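Local coordinates for uncharacterized rhodanese-related protein TVG0868615 (Thermoplasma volcanium GSS1, PDB 3GK5), which is of unknown function but carries a rhodanese-like domain, the part of the longer protein modelled here, and so may take part in sulfur transfer, at residues Phe27-Ile30 with Phe31-Ala35; Ile61-His64 with Gly65-Ala69; Gly87-Gln90 with Ser91-Glu94. One frame throughout, in Å; residues are numbered along the deposited sequence.

Overall arrangement
Contact 1 comes first along the chain: residues 27-35 form the turn where helix 26-29 gives way to the loop leading to strand 38-39. Contact 2 then closes the loop between strand 58-61 and helix 66-76, and contact 3 is the opening of helix 88-94, just after strand 82-85. The three follow in series, neither nesting nor crossing, with centres about 10 to 14 Å apart. A salt bridge from Glu28 to Arg67 joins contacts 1 and 2. Probable hydrogen bonds join the carbonyls of Cys62 and Ala63 to the start of helix 88-94, while Ser33 and Gly32 pack on Ile89.

Contact 1 (Phe27-Ile30 with Phe31-Ala35); sequences FELI and FGSIA
Phe31 folds back beside Ile30, the two side chains pointing the same way, with Ile30 CD1 over the centre of one ring face in a CH-pi contact; the modelled separation is too tight to be taken literally. Two torsions bring this about. Ile30 has CG1 between its backbone N and carbonyl carbon (chi1 73°), whereas Phe31 swings CG to the side of its N, anti to the carbonyl carbon (chi1 -65°). The carbonyl oxygen of Glu28 comes in at the edge of the same ring. This is the C-terminal end of helix 26-29, which runs into a type I beta turn from Leu29 to Gly32. Gly32 N donates to Leu29 O at 2.9 Å, and a weak bond from Phe31 N to Glu28 O spans 3.4 Å. Gly32 then leaves helical geometry with a positive phi of 134°, sending the chain out extended. Water 1 bridges the Glu28 and Gly32 carbonyl oxygens, donating to both, and Gly32 O is also bonded by Arg24. Further along, Leu29 CG lies 3.9 Å from CB of the buried Ser33. Glu28 turns its carboxylate from the turn toward Glu25 N and Arg67.

Contact 2 (Ile61-His64 with Gly65-Ala69); sequences ICAH and GNRSA
The loop from Cys62 to Arg67, leading from strand 58-61 into helix 66-76, corresponds by family to the active-site loop of rhodaneses, and in it Cys62 packs directly against Gly65, Arg67 and Ser68. With chi1 at 179°, Cys62 SG lies opposite its own backbone nitrogen and is directed at the inner side of the loop, where three N-H groups meet it. Gly65 N donates at 3.5 Å to Cys62 SG, at an angle of 150°. Arg67 N and Arg67 NE add weak bonds to Cys62 SG, the latter at 3.4 Å. Such N-H donors on a cysteine sulfur just ahead of a helix resemble the active-site loop of rhodaneses, consistent with a role for Cys62 as sulfur carrier. Arg67 reaches the sulfur by a bend at chi3 (-70°), which leaves its guanidinium edge beside Ala63 CB while NH2 goes to Glu28. Beside the sulfur, water 3 accepts from His64 N at 2.8 Å and from Arg67 NH1 and donates to Asn66 OD1. Behind the sulfur, Cys62 CB rests 3.4 Å from Ser68 CB. Ser68 OG is held by Asp84 and by water 2, which also takes a weak bond from Cys62 N. Asn66 ND2 lies obliquely to the His64 ring, 3.6 Å from His64 CB.

Contact 3 (Gly87-Gln90 with Ser91-Glu94); sequences GGIQ and SWIE
Ser91 sits tight against Gly87: its CB is 3.4 Å from Gly87 CA, and Ser91 N bonds Gly87 O at 3.2 Å. Gly87 itself has a positive phi of 83° where the chain enters helix 88-94. The i to i+4 helical bonds continue with a weak one from Trp92 N to Gly88 O and stronger ones from Ile93 N to Ile89 O and from Glu94 N to Gln90 O, the last at 2.9 Å. Packing is equally close where Ile93 CG1 lies 3.2 Å from Ile89 O. The buried pairing of Ile89 with Trp92 is more open: the side chains cross at a slant, with Ile89 CG1 4.2 Å from Trp92 CD1. Both extend opposite their backbone nitrogens, Trp92 with chi1 at 167°, which takes the indole away from residues 87-90. On the solvent flank, Glu94, bent at chi2, brings its CG to 3.1 Å from Gln90 O. The side chains there meet more loosely, Gln90 CG lying 4.2 Å from Glu94 CG, and Ser91 OG turns to Glu95 instead. Trp92 NE1 bonds the carbonyl of Pro98 and the indole meets the Tyr97 ring at about 40°, wedging between Leu11 and Tyr12 of helix 8-13 and the loop at Ile34 that leads to strand 38-39.

Contact 1 (Phe27-Ile30 with Phe31-Ala35)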
# COMPACT_ATOMS: atom_id res chain seq x y z
N PHE A 27 -7.36 12.38 3.61
CA PHE A 27 -7.00 13.23 4.74
C PHE A 27 -5.95 12.59 5.63
O PHE A 27 -5.33 13.26 6.44
CB PHE A 27 -8.23 13.57 5.60
CG PHE A 27 -8.75 12.41 6.42
CD1 PHE A 27 -8.17 12.09 7.65
CD2 PHE A 27 -9.83 11.67 5.97
CE1 PHE A 27 -8.69 11.03 8.42
CE2 PHE A 27 -10.35 10.62 6.73
CZ PHE A 27 -9.78 10.30 7.96
N GLU A 28 -5.76 11.29 5.47
CA GLU A 28 -4.80 10.57 6.28
C GLU A 28 -3.38 10.73 5.76
O GLU A 28 -2.43 10.60 6.53
CB GLU A 28 -5.16 9.09 6.33
CG GLU A 28 -6.44 8.79 7.10
CD GLU A 28 -6.82 7.32 7.08
OE1 GLU A 28 -7.61 6.91 6.21
OE2 GLU A 28 -6.32 6.58 7.95
N LEU A 29 -3.24 10.99 4.47
CA LEU A 29 -1.90 11.13 3.90
C LEU A 29 -1.23 12.45 4.21
O LEU A 29 -0.01 12.57 4.12
CB LEU A 29 -1.95 10.92 2.38
CG LEU A 29 -1.86 9.46 1.90
CD1 LEU A 29 -3.07 8.70 2.38
CD2 LEU A 29 -1.76 9.41 0.37
N ILE A 30 -2.00 13.45 4.62
CA ILE A 30 -1.40 14.73 4.93
C ILE A 30 -0.51 14.60 6.16
O ILE A 30 0.32 15.46 6.44
CB ILE A 30 -2.48 15.81 5.15
CG1 ILE A 30 -3.19 15.59 6.48
CG2 ILE A 30 -3.49 15.76 4.03
CD1 ILE A 30 -2.53 16.32 7.63
N PHE A 31 -0.68 13.51 6.90
CA PHE A 31 0.13 13.30 8.09
C PHE A 31 1.38 12.48 7.79
O PHE A 31 2.20 12.22 8.66
CB PHE A 31 -0.71 12.64 9.18
CG PHE A 31 -1.83 13.51 9.69
CD1 PHE A 31 -1.57 14.71 10.35
CD2 PHE A 31 -3.16 13.14 9.50
CE1 PHE A 31 -2.61 15.52 10.82
CE2 PHE A 31 -4.21 13.94 9.96
CZ PHE A 31 -3.93 15.13 10.62
N GLY A 32 1.55 12.09 6.53
CA GLY A 32 2.72 11.32 6.16
C GLY A 32 2.39 10.13 5.29
O GLY A 32 1.41 9.42 5.53
N SER A 33 3.20 9.91 4.26
CA SER A 33 2.99 8.78 3.36
C SER A 33 4.29 8.38 2.72
O SER A 33 5.23 9.16 2.64
CB SER A 33 1.98 9.14 2.28
OG SER A 33 2.52 10.08 1.38
N ILE A 34 4.36 7.13 2.26
CA ILE A 34 5.57 6.66 1.61
C ILE A 34 5.65 7.34 0.27
O ILE A 34 4.64 7.50 -0.42
CB ILE A 34 5.55 5.15 1.43
CG1 ILE A 34 5.32 4.49 2.79
CG2 ILE A 34 6.86 4.69 0.81
CD1 ILE A 34 5.26 2.99 2.74
N ALA A 35 6.85 7.75 -0.10
CA ALA A 35 7.09 8.45 -1.35
C ALA A 35 6.61 7.73 -2.60
O ALA A 35 6.77 6.51 -2.74
CB ALA A 35 8.57 8.78 -1.48
O HOH W 1 -0.14 9.60 8.32

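Contact 2 (Ile61-His64 with Gly65-Ala69)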
# COMPACT_ATOMS: atom_id res chain seq x y z
N ILE A 61 -0.63 -0.67 1.37
CA ILE A 61 -0.45 -0.23 2.73
C ILE A 61 -1.70 0.37 3.31
O ILE A 61 -2.54 0.92 2.61
CB ILE A 61 0.69 0.77 2.82
CG1 ILE A 61 1.14 0.91 4.28
CG2 ILE A 61 0.24 2.09 2.25
CD1 ILE A 61 2.64 1.17 4.44
N CYS A 62 -1.80 0.27 4.62
CA CYS A 62 -2.95 0.76 5.33
C CYS A 62 -2.48 1.50 6.59
O CYS A 62 -1.29 1.65 6.80
CB CYS A 62 -3.80 -0.45 5.67
SG CYS A 62 -5.23 -0.07 6.55
N ALA A 63 -3.40 1.98 7.42
CA ALA A 63 -2.96 2.67 8.63
C ALA A 63 -2.38 1.62 9.58
O ALA A 63 -1.31 1.82 10.16
CB ALA A 63 -4.12 3.41 9.31
N HIS A 64 -3.10 0.51 9.73
CA HIS A 64 -2.67 -0.57 10.61
C HIS A 64 -2.62 -1.92 9.91
O HIS A 64 -1.96 -2.83 10.39
CB HIS A 64 -3.59 -0.66 11.82
CG HIS A 64 -3.82 0.66 12.49
ND1 HIS A 64 -4.97 1.40 12.29
CD2 HIS A 64 -3.03 1.40 13.30
CE1 HIS A 64 -4.87 2.54 12.94
NE2 HIS A 64 -3.71 2.57 13.57
N GLY A 65 -3.33 -2.04 8.79
CA GLY A 65 -3.33 -3.29 8.04
C GLY A 65 -4.67 -3.98 7.88
O GLY A 65 -4.78 -4.98 7.17
N ASN A 66 -5.70 -3.44 8.51
CA ASN A 66 -7.02 -4.03 8.43
C ASN A 66 -7.68 -3.80 7.07
O ASN A 66 -8.36 -4.68 6.55
CB ASN A 66 -7.89 -3.47 9.56
CG ASN A 66 -7.30 -2.20 10.16
OD1 ASN A 66 -7.28 -1.15 9.53
ND2 ASN A 66 -6.80 -2.31 11.38
N ARG A 67 -7.46 -2.62 6.49
CA ARG A 67 -8.04 -2.27 5.20
C ARG A 67 -7.20 -2.78 4.03
O ARG A 67 -7.73 -3.15 2.98
CB ARG A 67 -8.21 -0.75 5.10
CG ARG A 67 -9.22 -0.18 6.10
CD ARG A 67 -9.22 1.34 6.12
NE ARG A 67 -7.99 1.86 6.70
CZ ARG A 67 -7.66 3.15 6.76
NH1 ARG A 67 -6.51 3.51 7.32
NH2 ARG A 67 -8.46 4.08 6.24
N SER A 68 -5.89 -2.80 4.22
CA SER A 68 -4.99 -3.29 3.19
C SER A 68 -5.27 -4.78 2.94
O SER A 68 -5.33 -5.22 1.79
CB SER A 68 -3.54 -3.09 3.61
OG SER A 68 -3.32 -3.68 4.88
N ALA A 69 -5.45 -5.54 4.02
CA ALA A 69 -5.71 -6.97 3.91
C ALA A 69 -6.90 -7.26 3.01
O ALA A 69 -6.83 -8.15 2.15
CB ALA A 69 -5.96 -7.57 5.28
O HOH W 2 -1.05 -2.16 5.51
O HOH W 3 -5.84 0.84 9.04

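Contact 3 (Gly87-Gln90 with Ser91-Glu94)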
# COMPACT_ATOMS: atom_id res chain seq x y z
N GLY A 87 1.50 -4.37 9.53
CA GLY A 87 1.55 -3.26 10.47
C GLY A 87 1.07 -1.92 9.93
O GLY A 87 0.91 -0.96 10.70
N GLY A 88 0.83 -1.85 8.63
CA GLY A 88 0.39 -0.60 8.03
C GLY A 88 1.53 0.40 7.98
O GLY A 88 2.70 0.03 8.11
N ILE A 89 1.19 1.67 7.79
CA ILE A 89 2.19 2.72 7.74
C ILE A 89 2.55 3.08 9.18
O ILE A 89 3.55 3.75 9.44
CB ILE A 89 1.66 3.95 6.98
CG1 ILE A 89 2.80 4.88 6.60
CG2 ILE A 89 0.65 4.70 7.83
CD1 ILE A 89 2.42 5.92 5.54
N GLN A 90 1.72 2.63 10.12
CA GLN A 90 1.97 2.88 11.53
C GLN A 90 3.28 2.17 11.86
O GLN A 90 4.21 2.78 12.38
CB GLN A 90 0.84 2.30 12.39
CG GLN A 90 1.15 2.26 13.88
CD GLN A 90 0.09 1.53 14.70
OE1 GLN A 90 -0.24 0.38 14.41
NE2 GLN A 90 -0.43 2.20 15.72
N SER A 91 3.35 0.88 11.53
CA SER A 91 4.54 0.08 11.77
C SER A 91 5.73 0.67 11.04
O SER A 91 6.82 0.78 11.58
CB SER A 91 4.29 -1.35 11.30
OG SER A 91 5.49 -2.11 11.31
N TRP A 92 5.50 1.06 9.79
CA TRP A 92 6.54 1.66 8.97
C TRP A 92 7.21 2.84 9.68
O TRP A 92 8.43 2.98 9.66
CB TRP A 92 5.92 2.09 7.63
CG TRP A 92 6.76 2.99 6.80
CD1 TRP A 92 6.92 4.34 6.94
CD2 TRP A 92 7.55 2.61 5.67
NE1 TRP A 92 7.75 4.83 5.97
CE2 TRP A 92 8.16 3.78 5.17
CE3 TRP A 92 7.81 1.39 5.03
CZ2 TRP A 92 9.00 3.78 4.07
CZ3 TRP A 92 8.65 1.38 3.93
CH2 TRP A 92 9.24 2.57 3.46
N ILE A 93 6.39 3.69 10.31
CA ILE A 93 6.87 4.86 11.03
C ILE A 93 7.51 4.48 12.36
O ILE A 93 8.56 5.01 12.74
CB ILE A 93 5.72 5.86 11.28
CG1 ILE A 93 5.28 6.45 9.93
CG2 ILE A 93 6.15 6.95 12.27
CD1 ILE A 93 4.16 7.46 10.04
N GLU A 94 6.89 3.54 13.07
CA GLU A 94 7.41 3.09 14.36
C GLU A 94 8.83 2.57 14.19
O GLU A 94 9.66 2.73 15.07
CB GLU A 94 6.54 1.97 14.94
CG GLU A 94 5.11 2.38 15.29
CD GLU A 94 5.04 3.36 16.45
OE1 GLU A 94 5.51 4.50 16.30
OE2 GLU A 94 4.51 2.97 17.52